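Local atomic coordinates of nonsense-mediated mRNA decay protein 2 (PDB entry 4LUN), a protein that takes part in nonsense-mediated decay of mRNAs that carry premature stop codons and binds the helicase NAM7/UPF1 through its C-terminus, outside the N-terminal MIF4G piece described here. Residues S124-S129 with N192-L197; Q135-V140 with T200-T205. All blocks are in the same frame, centred on the assembly; numbering follows the deposited sequence. Where two conformers were deposited one is given.

In the fold
Both contacts lie in the N-terminal MIF4G domain, an all-helical HEAT-repeat structure, and they tie the same two parts of it together. Their segments alternate along the chain: 124-129, 135-140, 192-197, 200-205. Interaction 1 joins the two loops that lead into helix 130-152 and helix 201-210; interaction 2 joins the early turns of those helices. The centres are about 12 Å apart, interaction 1 at the surface and interaction 2 about 8 Å from the centre of the chain. They touch directly, the Tyr193 ring packing on Arg136 and its backbone O on the Thr200 methyl. A mixed polar and apolar loop contact at the surface thus adjoins apolar helix packing inside.

Interaction 1: S124-S129 with N192-L197; sequences SVDIES and NYKFKL
Tyr193 OH donates a hydrogen bond to the backbone carbonyl O of Val125, 2.6 Å away. The hydroxyl meets that oxygen at a C=O...donor angle of 146°, tilted 25° from the carbonyl plane, while the oxygen itself lies at the edge of the ring, in the ring plane. With CG anti to the backbone N (chi1 177°), the tyrosine side chain is carried across to the 124-129 loop. Lys194 supplies the second polar link: its NZ forms a salt bridge to Asp126 OD1 at 2.9 Å, arriving on the syn side of the carboxylate. The same OD1 also accepts the backbone N-H of Ile127, at 2.7 Å and from above the carboxylate plane, so two donors grip one oxygen and help fix the carboxylate's rotation. The positive charge of the lysine probably favours the ionised acid. These are two loops of the all-helical MIF4G domain, each leading into a helix; Ser129 is the N-cap of helix 130-152, its OG accepting from the backbone N of Asp132. Lys194 CG sits 3.7 Å above the centre of one face of the Tyr193 ring, and bends at chi2 and chi3 then turn the chain so that NZ reaches Asp126. Ile127 packs beside these polar groups. Its CG1 approaches Tyr193 CE2 at 3.8 Å, and its CD1 rests on Lys194 CG and meets Leu197 CD1 tip to tip at 3.6 Å. A phenylalanine in place of Tyr193 would probably leave the Val125 carbonyl without its hydroxyl donor and take away the one hydrogen bond between this ring and the 124-129 loop. On the far side of the 192-197 loop, the backbone oxygens of Lys196 and Leu197 accept from Arg249 and Arg291, on helices 231-271 and 277-303.

Interaction 2: Q135-V140 with T200-T205; sequences QRITRV and TTTIAT
Ile137 reaches from helix 130-152 toward the 200-205 segment, where Thr200, Thr202 and Ile203 receive it. Its CB points toward the partner segment, and the chain divides there. The CG2 branch, anti to the backbone N, goes to Thr202: it lies 3.7 Å from Thr202 OG1, a van der Waals approach, and 4.1 Å from Ile203 CG1. The other branch runs through CG1, which serves as a spacer, to CD1 at the tip. With chi2 at -73° this branch is bent, and CD1 packs against Ile203 CD1 at 3.9 Å, with Thr200 CG2 a little farther off at 4.3 Å. Ile137 crosses both Thr202 and Ile203 at about a right angle, and both of its branches touch Ile203. One turn on, Val140 CG1 comes to 4.2 Å from the same Ile203 CD1, so this methyl has Ile137 and Val140 as neighbours along one flank of helix 130-152. Ile203 continues onto Lys141 and Leu144 of that helix.

The short helical segments run nearly parallel, at a signed crossing angle of -27°, with their axes 10.2 Å apart at closest approach. This is side-by-side packing of helices within the HEAT-repeat MIF4G domain, and helices 231-271 and 277-303 pack on other sides of the 200-205 segment.

The threonine hydroxyls find their polar partners outside the two segments: Thr202 OG1 is hydrogen-bonded to the backbone O of Phe199 and Thr200 OG1 to that of Leu191. What the two threonines offer Ile137 is the methyl of Thr200 and the already bonded oxygen of Thr202, and the contact therefore depends on shape and the burial of apolar surface, without any directional bond between the two segments.

Interaction 1: S124-S129 with N192-L197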
# COMPACT_ATOMS: atom_id res chain seq x y z
N SER A 124 -8.56 -10.68 11.30
CA SER A 124 -8.47 -11.17 12.67
C SER A 124 -8.77 -12.66 12.71
O SER A 124 -9.14 -13.20 13.75
CB SER A 124 -9.46 -10.41 13.56
OG SER A 124 -10.70 -10.23 12.90
N VAL A 125 -8.62 -13.32 11.56
CA VAL A 125 -8.75 -14.77 11.46
C VAL A 125 -7.52 -15.31 10.75
O VAL A 125 -6.74 -14.55 10.19
CB VAL A 125 -9.99 -15.16 10.64
CG1 VAL A 125 -11.27 -14.82 11.40
CG2 VAL A 125 -9.97 -14.46 9.28
N ASP A 126 -7.37 -16.63 10.75
CA ASP A 126 -6.22 -17.26 10.14
C ASP A 126 -6.46 -17.41 8.65
O ASP A 126 -7.58 -17.26 8.17
CB ASP A 126 -6.00 -18.64 10.77
CG ASP A 126 -4.57 -19.15 10.61
OD1 ASP A 126 -3.74 -18.51 9.93
OD2 ASP A 126 -4.27 -20.22 11.19
N ILE A 127 -5.39 -17.70 7.92
CA ILE A 127 -5.50 -17.97 6.48
C ILE A 127 -6.13 -19.34 6.26
O ILE A 127 -5.67 -20.34 6.81
CB ILE A 127 -4.11 -17.92 5.83
CG1 ILE A 127 -3.61 -16.47 5.83
CG2 ILE A 127 -4.13 -18.48 4.41
CD1 ILE A 127 -2.16 -16.32 5.41
N GLU A 128 -7.20 -19.38 5.47
CA GLU A 128 -7.89 -20.63 5.17
C GLU A 128 -7.46 -21.16 3.82
O GLU A 128 -7.34 -22.37 3.61
CB GLU A 128 -9.40 -20.39 5.15
CG GLU A 128 -10.01 -20.13 6.52
CD GLU A 128 -10.44 -21.41 7.23
OE1 GLU A 128 -11.41 -22.04 6.77
OE2 GLU A 128 -9.82 -21.77 8.25
N SER A 129 -7.26 -20.24 2.89
CA SER A 129 -6.91 -20.56 1.52
C SER A 129 -5.77 -19.67 1.10
O SER A 129 -5.90 -18.45 1.13
CB SER A 129 -8.12 -20.26 0.61
OG SER A 129 -7.74 -20.18 -0.75
N ASN A 192 2.96 -7.63 8.94
CA ASN A 192 2.98 -8.57 10.07
C ASN A 192 1.71 -9.42 10.21
O ASN A 192 1.33 -9.82 11.31
CB ASN A 192 3.28 -7.82 11.37
CG ASN A 192 4.75 -7.42 11.48
OD1 ASN A 192 5.61 -8.26 11.73
ND2 ASN A 192 5.04 -6.14 11.26
N TYR A 193 1.06 -9.70 9.09
CA TYR A 193 -0.02 -10.68 9.11
C TYR A 193 0.51 -12.00 8.56
O TYR A 193 0.86 -12.09 7.38
CB TYR A 193 -1.21 -10.21 8.28
CG TYR A 193 -2.33 -11.23 8.22
CD1 TYR A 193 -3.10 -11.53 9.34
CD2 TYR A 193 -2.62 -11.89 7.03
CE1 TYR A 193 -4.12 -12.47 9.28
CE2 TYR A 193 -3.63 -12.83 6.96
CZ TYR A 193 -4.38 -13.12 8.09
OH TYR A 193 -5.41 -14.06 8.00
N LYS A 194 0.59 -13.01 9.42
CA LYS A 194 1.08 -14.34 9.03
C LYS A 194 2.44 -14.26 8.33
O LYS A 194 2.64 -14.89 7.30
CB LYS A 194 0.06 -15.06 8.13
CG LYS A 194 -1.30 -15.28 8.78
CD LYS A 194 -1.21 -16.32 9.89
CE LYS A 194 -0.58 -17.60 9.38
NZ LYS A 194 -0.85 -18.74 10.29
N PHE A 195 3.34 -13.46 8.90
CA PHE A 195 4.64 -13.22 8.29
C PHE A 195 5.36 -14.49 7.91
O PHE A 195 6.02 -14.54 6.87
CB PHE A 195 5.54 -12.40 9.22
CG PHE A 195 7.00 -12.45 8.85
CD1 PHE A 195 7.49 -11.62 7.85
CD2 PHE A 195 7.88 -13.30 9.51
CE1 PHE A 195 8.83 -11.66 7.50
CE2 PHE A 195 9.24 -13.34 9.16
CZ PHE A 195 9.71 -12.52 8.16
N LYS A 196 5.24 -15.52 8.74
CA LYS A 196 6.02 -16.73 8.52
C LYS A 196 5.69 -17.48 7.23
O LYS A 196 6.50 -18.29 6.77
CB LYS A 196 6.00 -17.65 9.76
CG LYS A 196 6.80 -17.07 10.93
CD LYS A 196 7.15 -18.13 11.97
CE LYS A 196 5.90 -18.74 12.60
NZ LYS A 196 6.27 -19.77 13.62
N LEU A 197 4.52 -17.17 6.64
CA LEU A 197 4.11 -17.78 5.36
C LEU A 197 4.77 -17.13 4.15
O LEU A 197 4.81 -17.73 3.08
CB LEU A 197 2.58 -17.84 5.20
CG LEU A 197 1.88 -18.77 6.19
CD1 LEU A 197 0.39 -18.81 5.91
CD2 LEU A 197 2.49 -20.18 6.15

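Interaction 2: Q135-V140 with T200-T205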
# COMPACT_ATOMS: atom_id res chain seq x y z
N GLN A 135 -4.74 -13.21 -3.36
CA GLN A 135 -5.68 -12.19 -3.85
C GLN A 135 -5.78 -11.04 -2.86
O GLN A 135 -5.83 -9.88 -3.25
CB GLN A 135 -7.07 -12.79 -4.08
CG GLN A 135 -7.10 -13.92 -5.10
CD GLN A 135 -6.87 -13.45 -6.53
OE1 GLN A 135 -5.93 -13.88 -7.19
NE2 GLN A 135 -7.75 -12.57 -7.01
N ARG A 136 -5.82 -11.37 -1.58
CA ARG A 136 -5.92 -10.35 -0.54
C ARG A 136 -4.68 -9.46 -0.52
O ARG A 136 -4.81 -8.25 -0.41
CB ARG A 136 -6.10 -10.98 0.85
CG ARG A 136 -6.56 -9.98 1.93
CD ARG A 136 -6.40 -10.56 3.34
NE ARG A 136 -5.00 -10.80 3.65
CZ ARG A 136 -4.18 -9.87 4.11
NH1 ARG A 136 -4.64 -8.64 4.32
NH2 ARG A 136 -2.92 -10.15 4.36
N ILE A 137 -3.51 -10.08 -0.67
CA ILE A 137 -2.23 -9.38 -0.67
C ILE A 137 -2.15 -8.46 -1.88
O ILE A 137 -1.69 -7.32 -1.78
CB ILE A 137 -1.06 -10.41 -0.70
CG1 ILE A 137 -0.95 -11.12 0.65
CG2 ILE A 137 0.27 -9.73 -1.03
CD1 ILE A 137 -0.40 -10.25 1.77
N THR A 138 -2.58 -8.95 -3.03
CA THR A 138 -2.65 -8.11 -4.23
C THR A 138 -3.50 -6.87 -4.00
O THR A 138 -3.13 -5.76 -4.41
CB THR A 138 -3.20 -8.92 -5.43
OG1 THR A 138 -2.24 -9.92 -5.79
CG2 THR A 138 -3.46 -8.01 -6.63
N ARG A 139 -4.62 -7.04 -3.32
CA ARG A 139 -5.50 -5.91 -3.05
C ARG A 139 -4.83 -4.90 -2.11
O ARG A 139 -4.86 -3.70 -2.36
CB ARG A 139 -6.83 -6.39 -2.46
CG ARG A 139 -7.76 -5.25 -2.14
CD ARG A 139 -9.21 -5.70 -2.07
NE ARG A 139 -10.10 -4.54 -2.08
CZ ARG A 139 -10.86 -4.18 -3.12
NH1 ARG A 139 -10.87 -4.91 -4.23
NH2 ARG A 139 -11.62 -3.11 -3.03
N VAL A 140 -4.22 -5.41 -1.05
CA VAL A 140 -3.52 -4.56 -0.08
C VAL A 140 -2.43 -3.74 -0.74
O VAL A 140 -2.27 -2.55 -0.43
CB VAL A 140 -2.92 -5.41 1.06
CG1 VAL A 140 -1.89 -4.59 1.87
CG2 VAL A 140 -4.03 -5.89 1.96
N THR A 200 3.74 -11.61 2.90
CA THR A 200 3.91 -10.17 3.11
C THR A 200 5.26 -9.67 2.64
O THR A 200 5.45 -8.46 2.50
CB THR A 200 3.69 -9.72 4.57
OG1 THR A 200 4.77 -10.19 5.38
CG2 THR A 200 2.36 -10.25 5.10
N THR A 201 6.21 -10.57 2.41
CA THR A 201 7.52 -10.13 1.91
C THR A 201 7.34 -9.48 0.54
O THR A 201 8.11 -8.59 0.17
CB THR A 201 8.57 -11.27 1.82
OG1 THR A 201 8.11 -12.28 0.92
CG2 THR A 201 8.87 -11.88 3.18
N THR A 202 6.32 -9.89 -0.21
CA THR A 202 6.06 -9.27 -1.51
C THR A 202 5.46 -7.87 -1.42
O THR A 202 5.54 -7.09 -2.38
CB THR A 202 5.22 -10.17 -2.44
OG1 THR A 202 3.85 -10.16 -2.03
CG2 THR A 202 5.76 -11.60 -2.42
N ILE A 203 4.85 -7.52 -0.29
CA ILE A 203 4.41 -6.14 -0.08
C ILE A 203 5.66 -5.27 0.05
O ILE A 203 5.75 -4.17 -0.50
CB ILE A 203 3.57 -6.01 1.21
CG1 ILE A 203 2.29 -6.83 1.13
CG2 ILE A 203 3.19 -4.55 1.46
CD1 ILE A 203 1.58 -6.92 2.50
N ALA A 204 6.64 -5.79 0.79
CA ALA A 204 7.86 -5.03 1.05
C ALA A 204 8.62 -4.78 -0.24
O ALA A 204 9.07 -3.67 -0.49
CB ALA A 204 8.73 -5.78 2.02
N THR A 205 8.76 -5.83 -1.06
CA THR A 205 9.51 -5.68 -2.31
C THR A 205 8.77 -4.80 -3.32
O THR A 205 9.39 -4.00 -4.03
CB THR A 205 9.88 -7.04 -2.95
OG1 THR A 205 8.70 -7.80 -3.19
CG2 THR A 205 10.75 -7.81 -2.00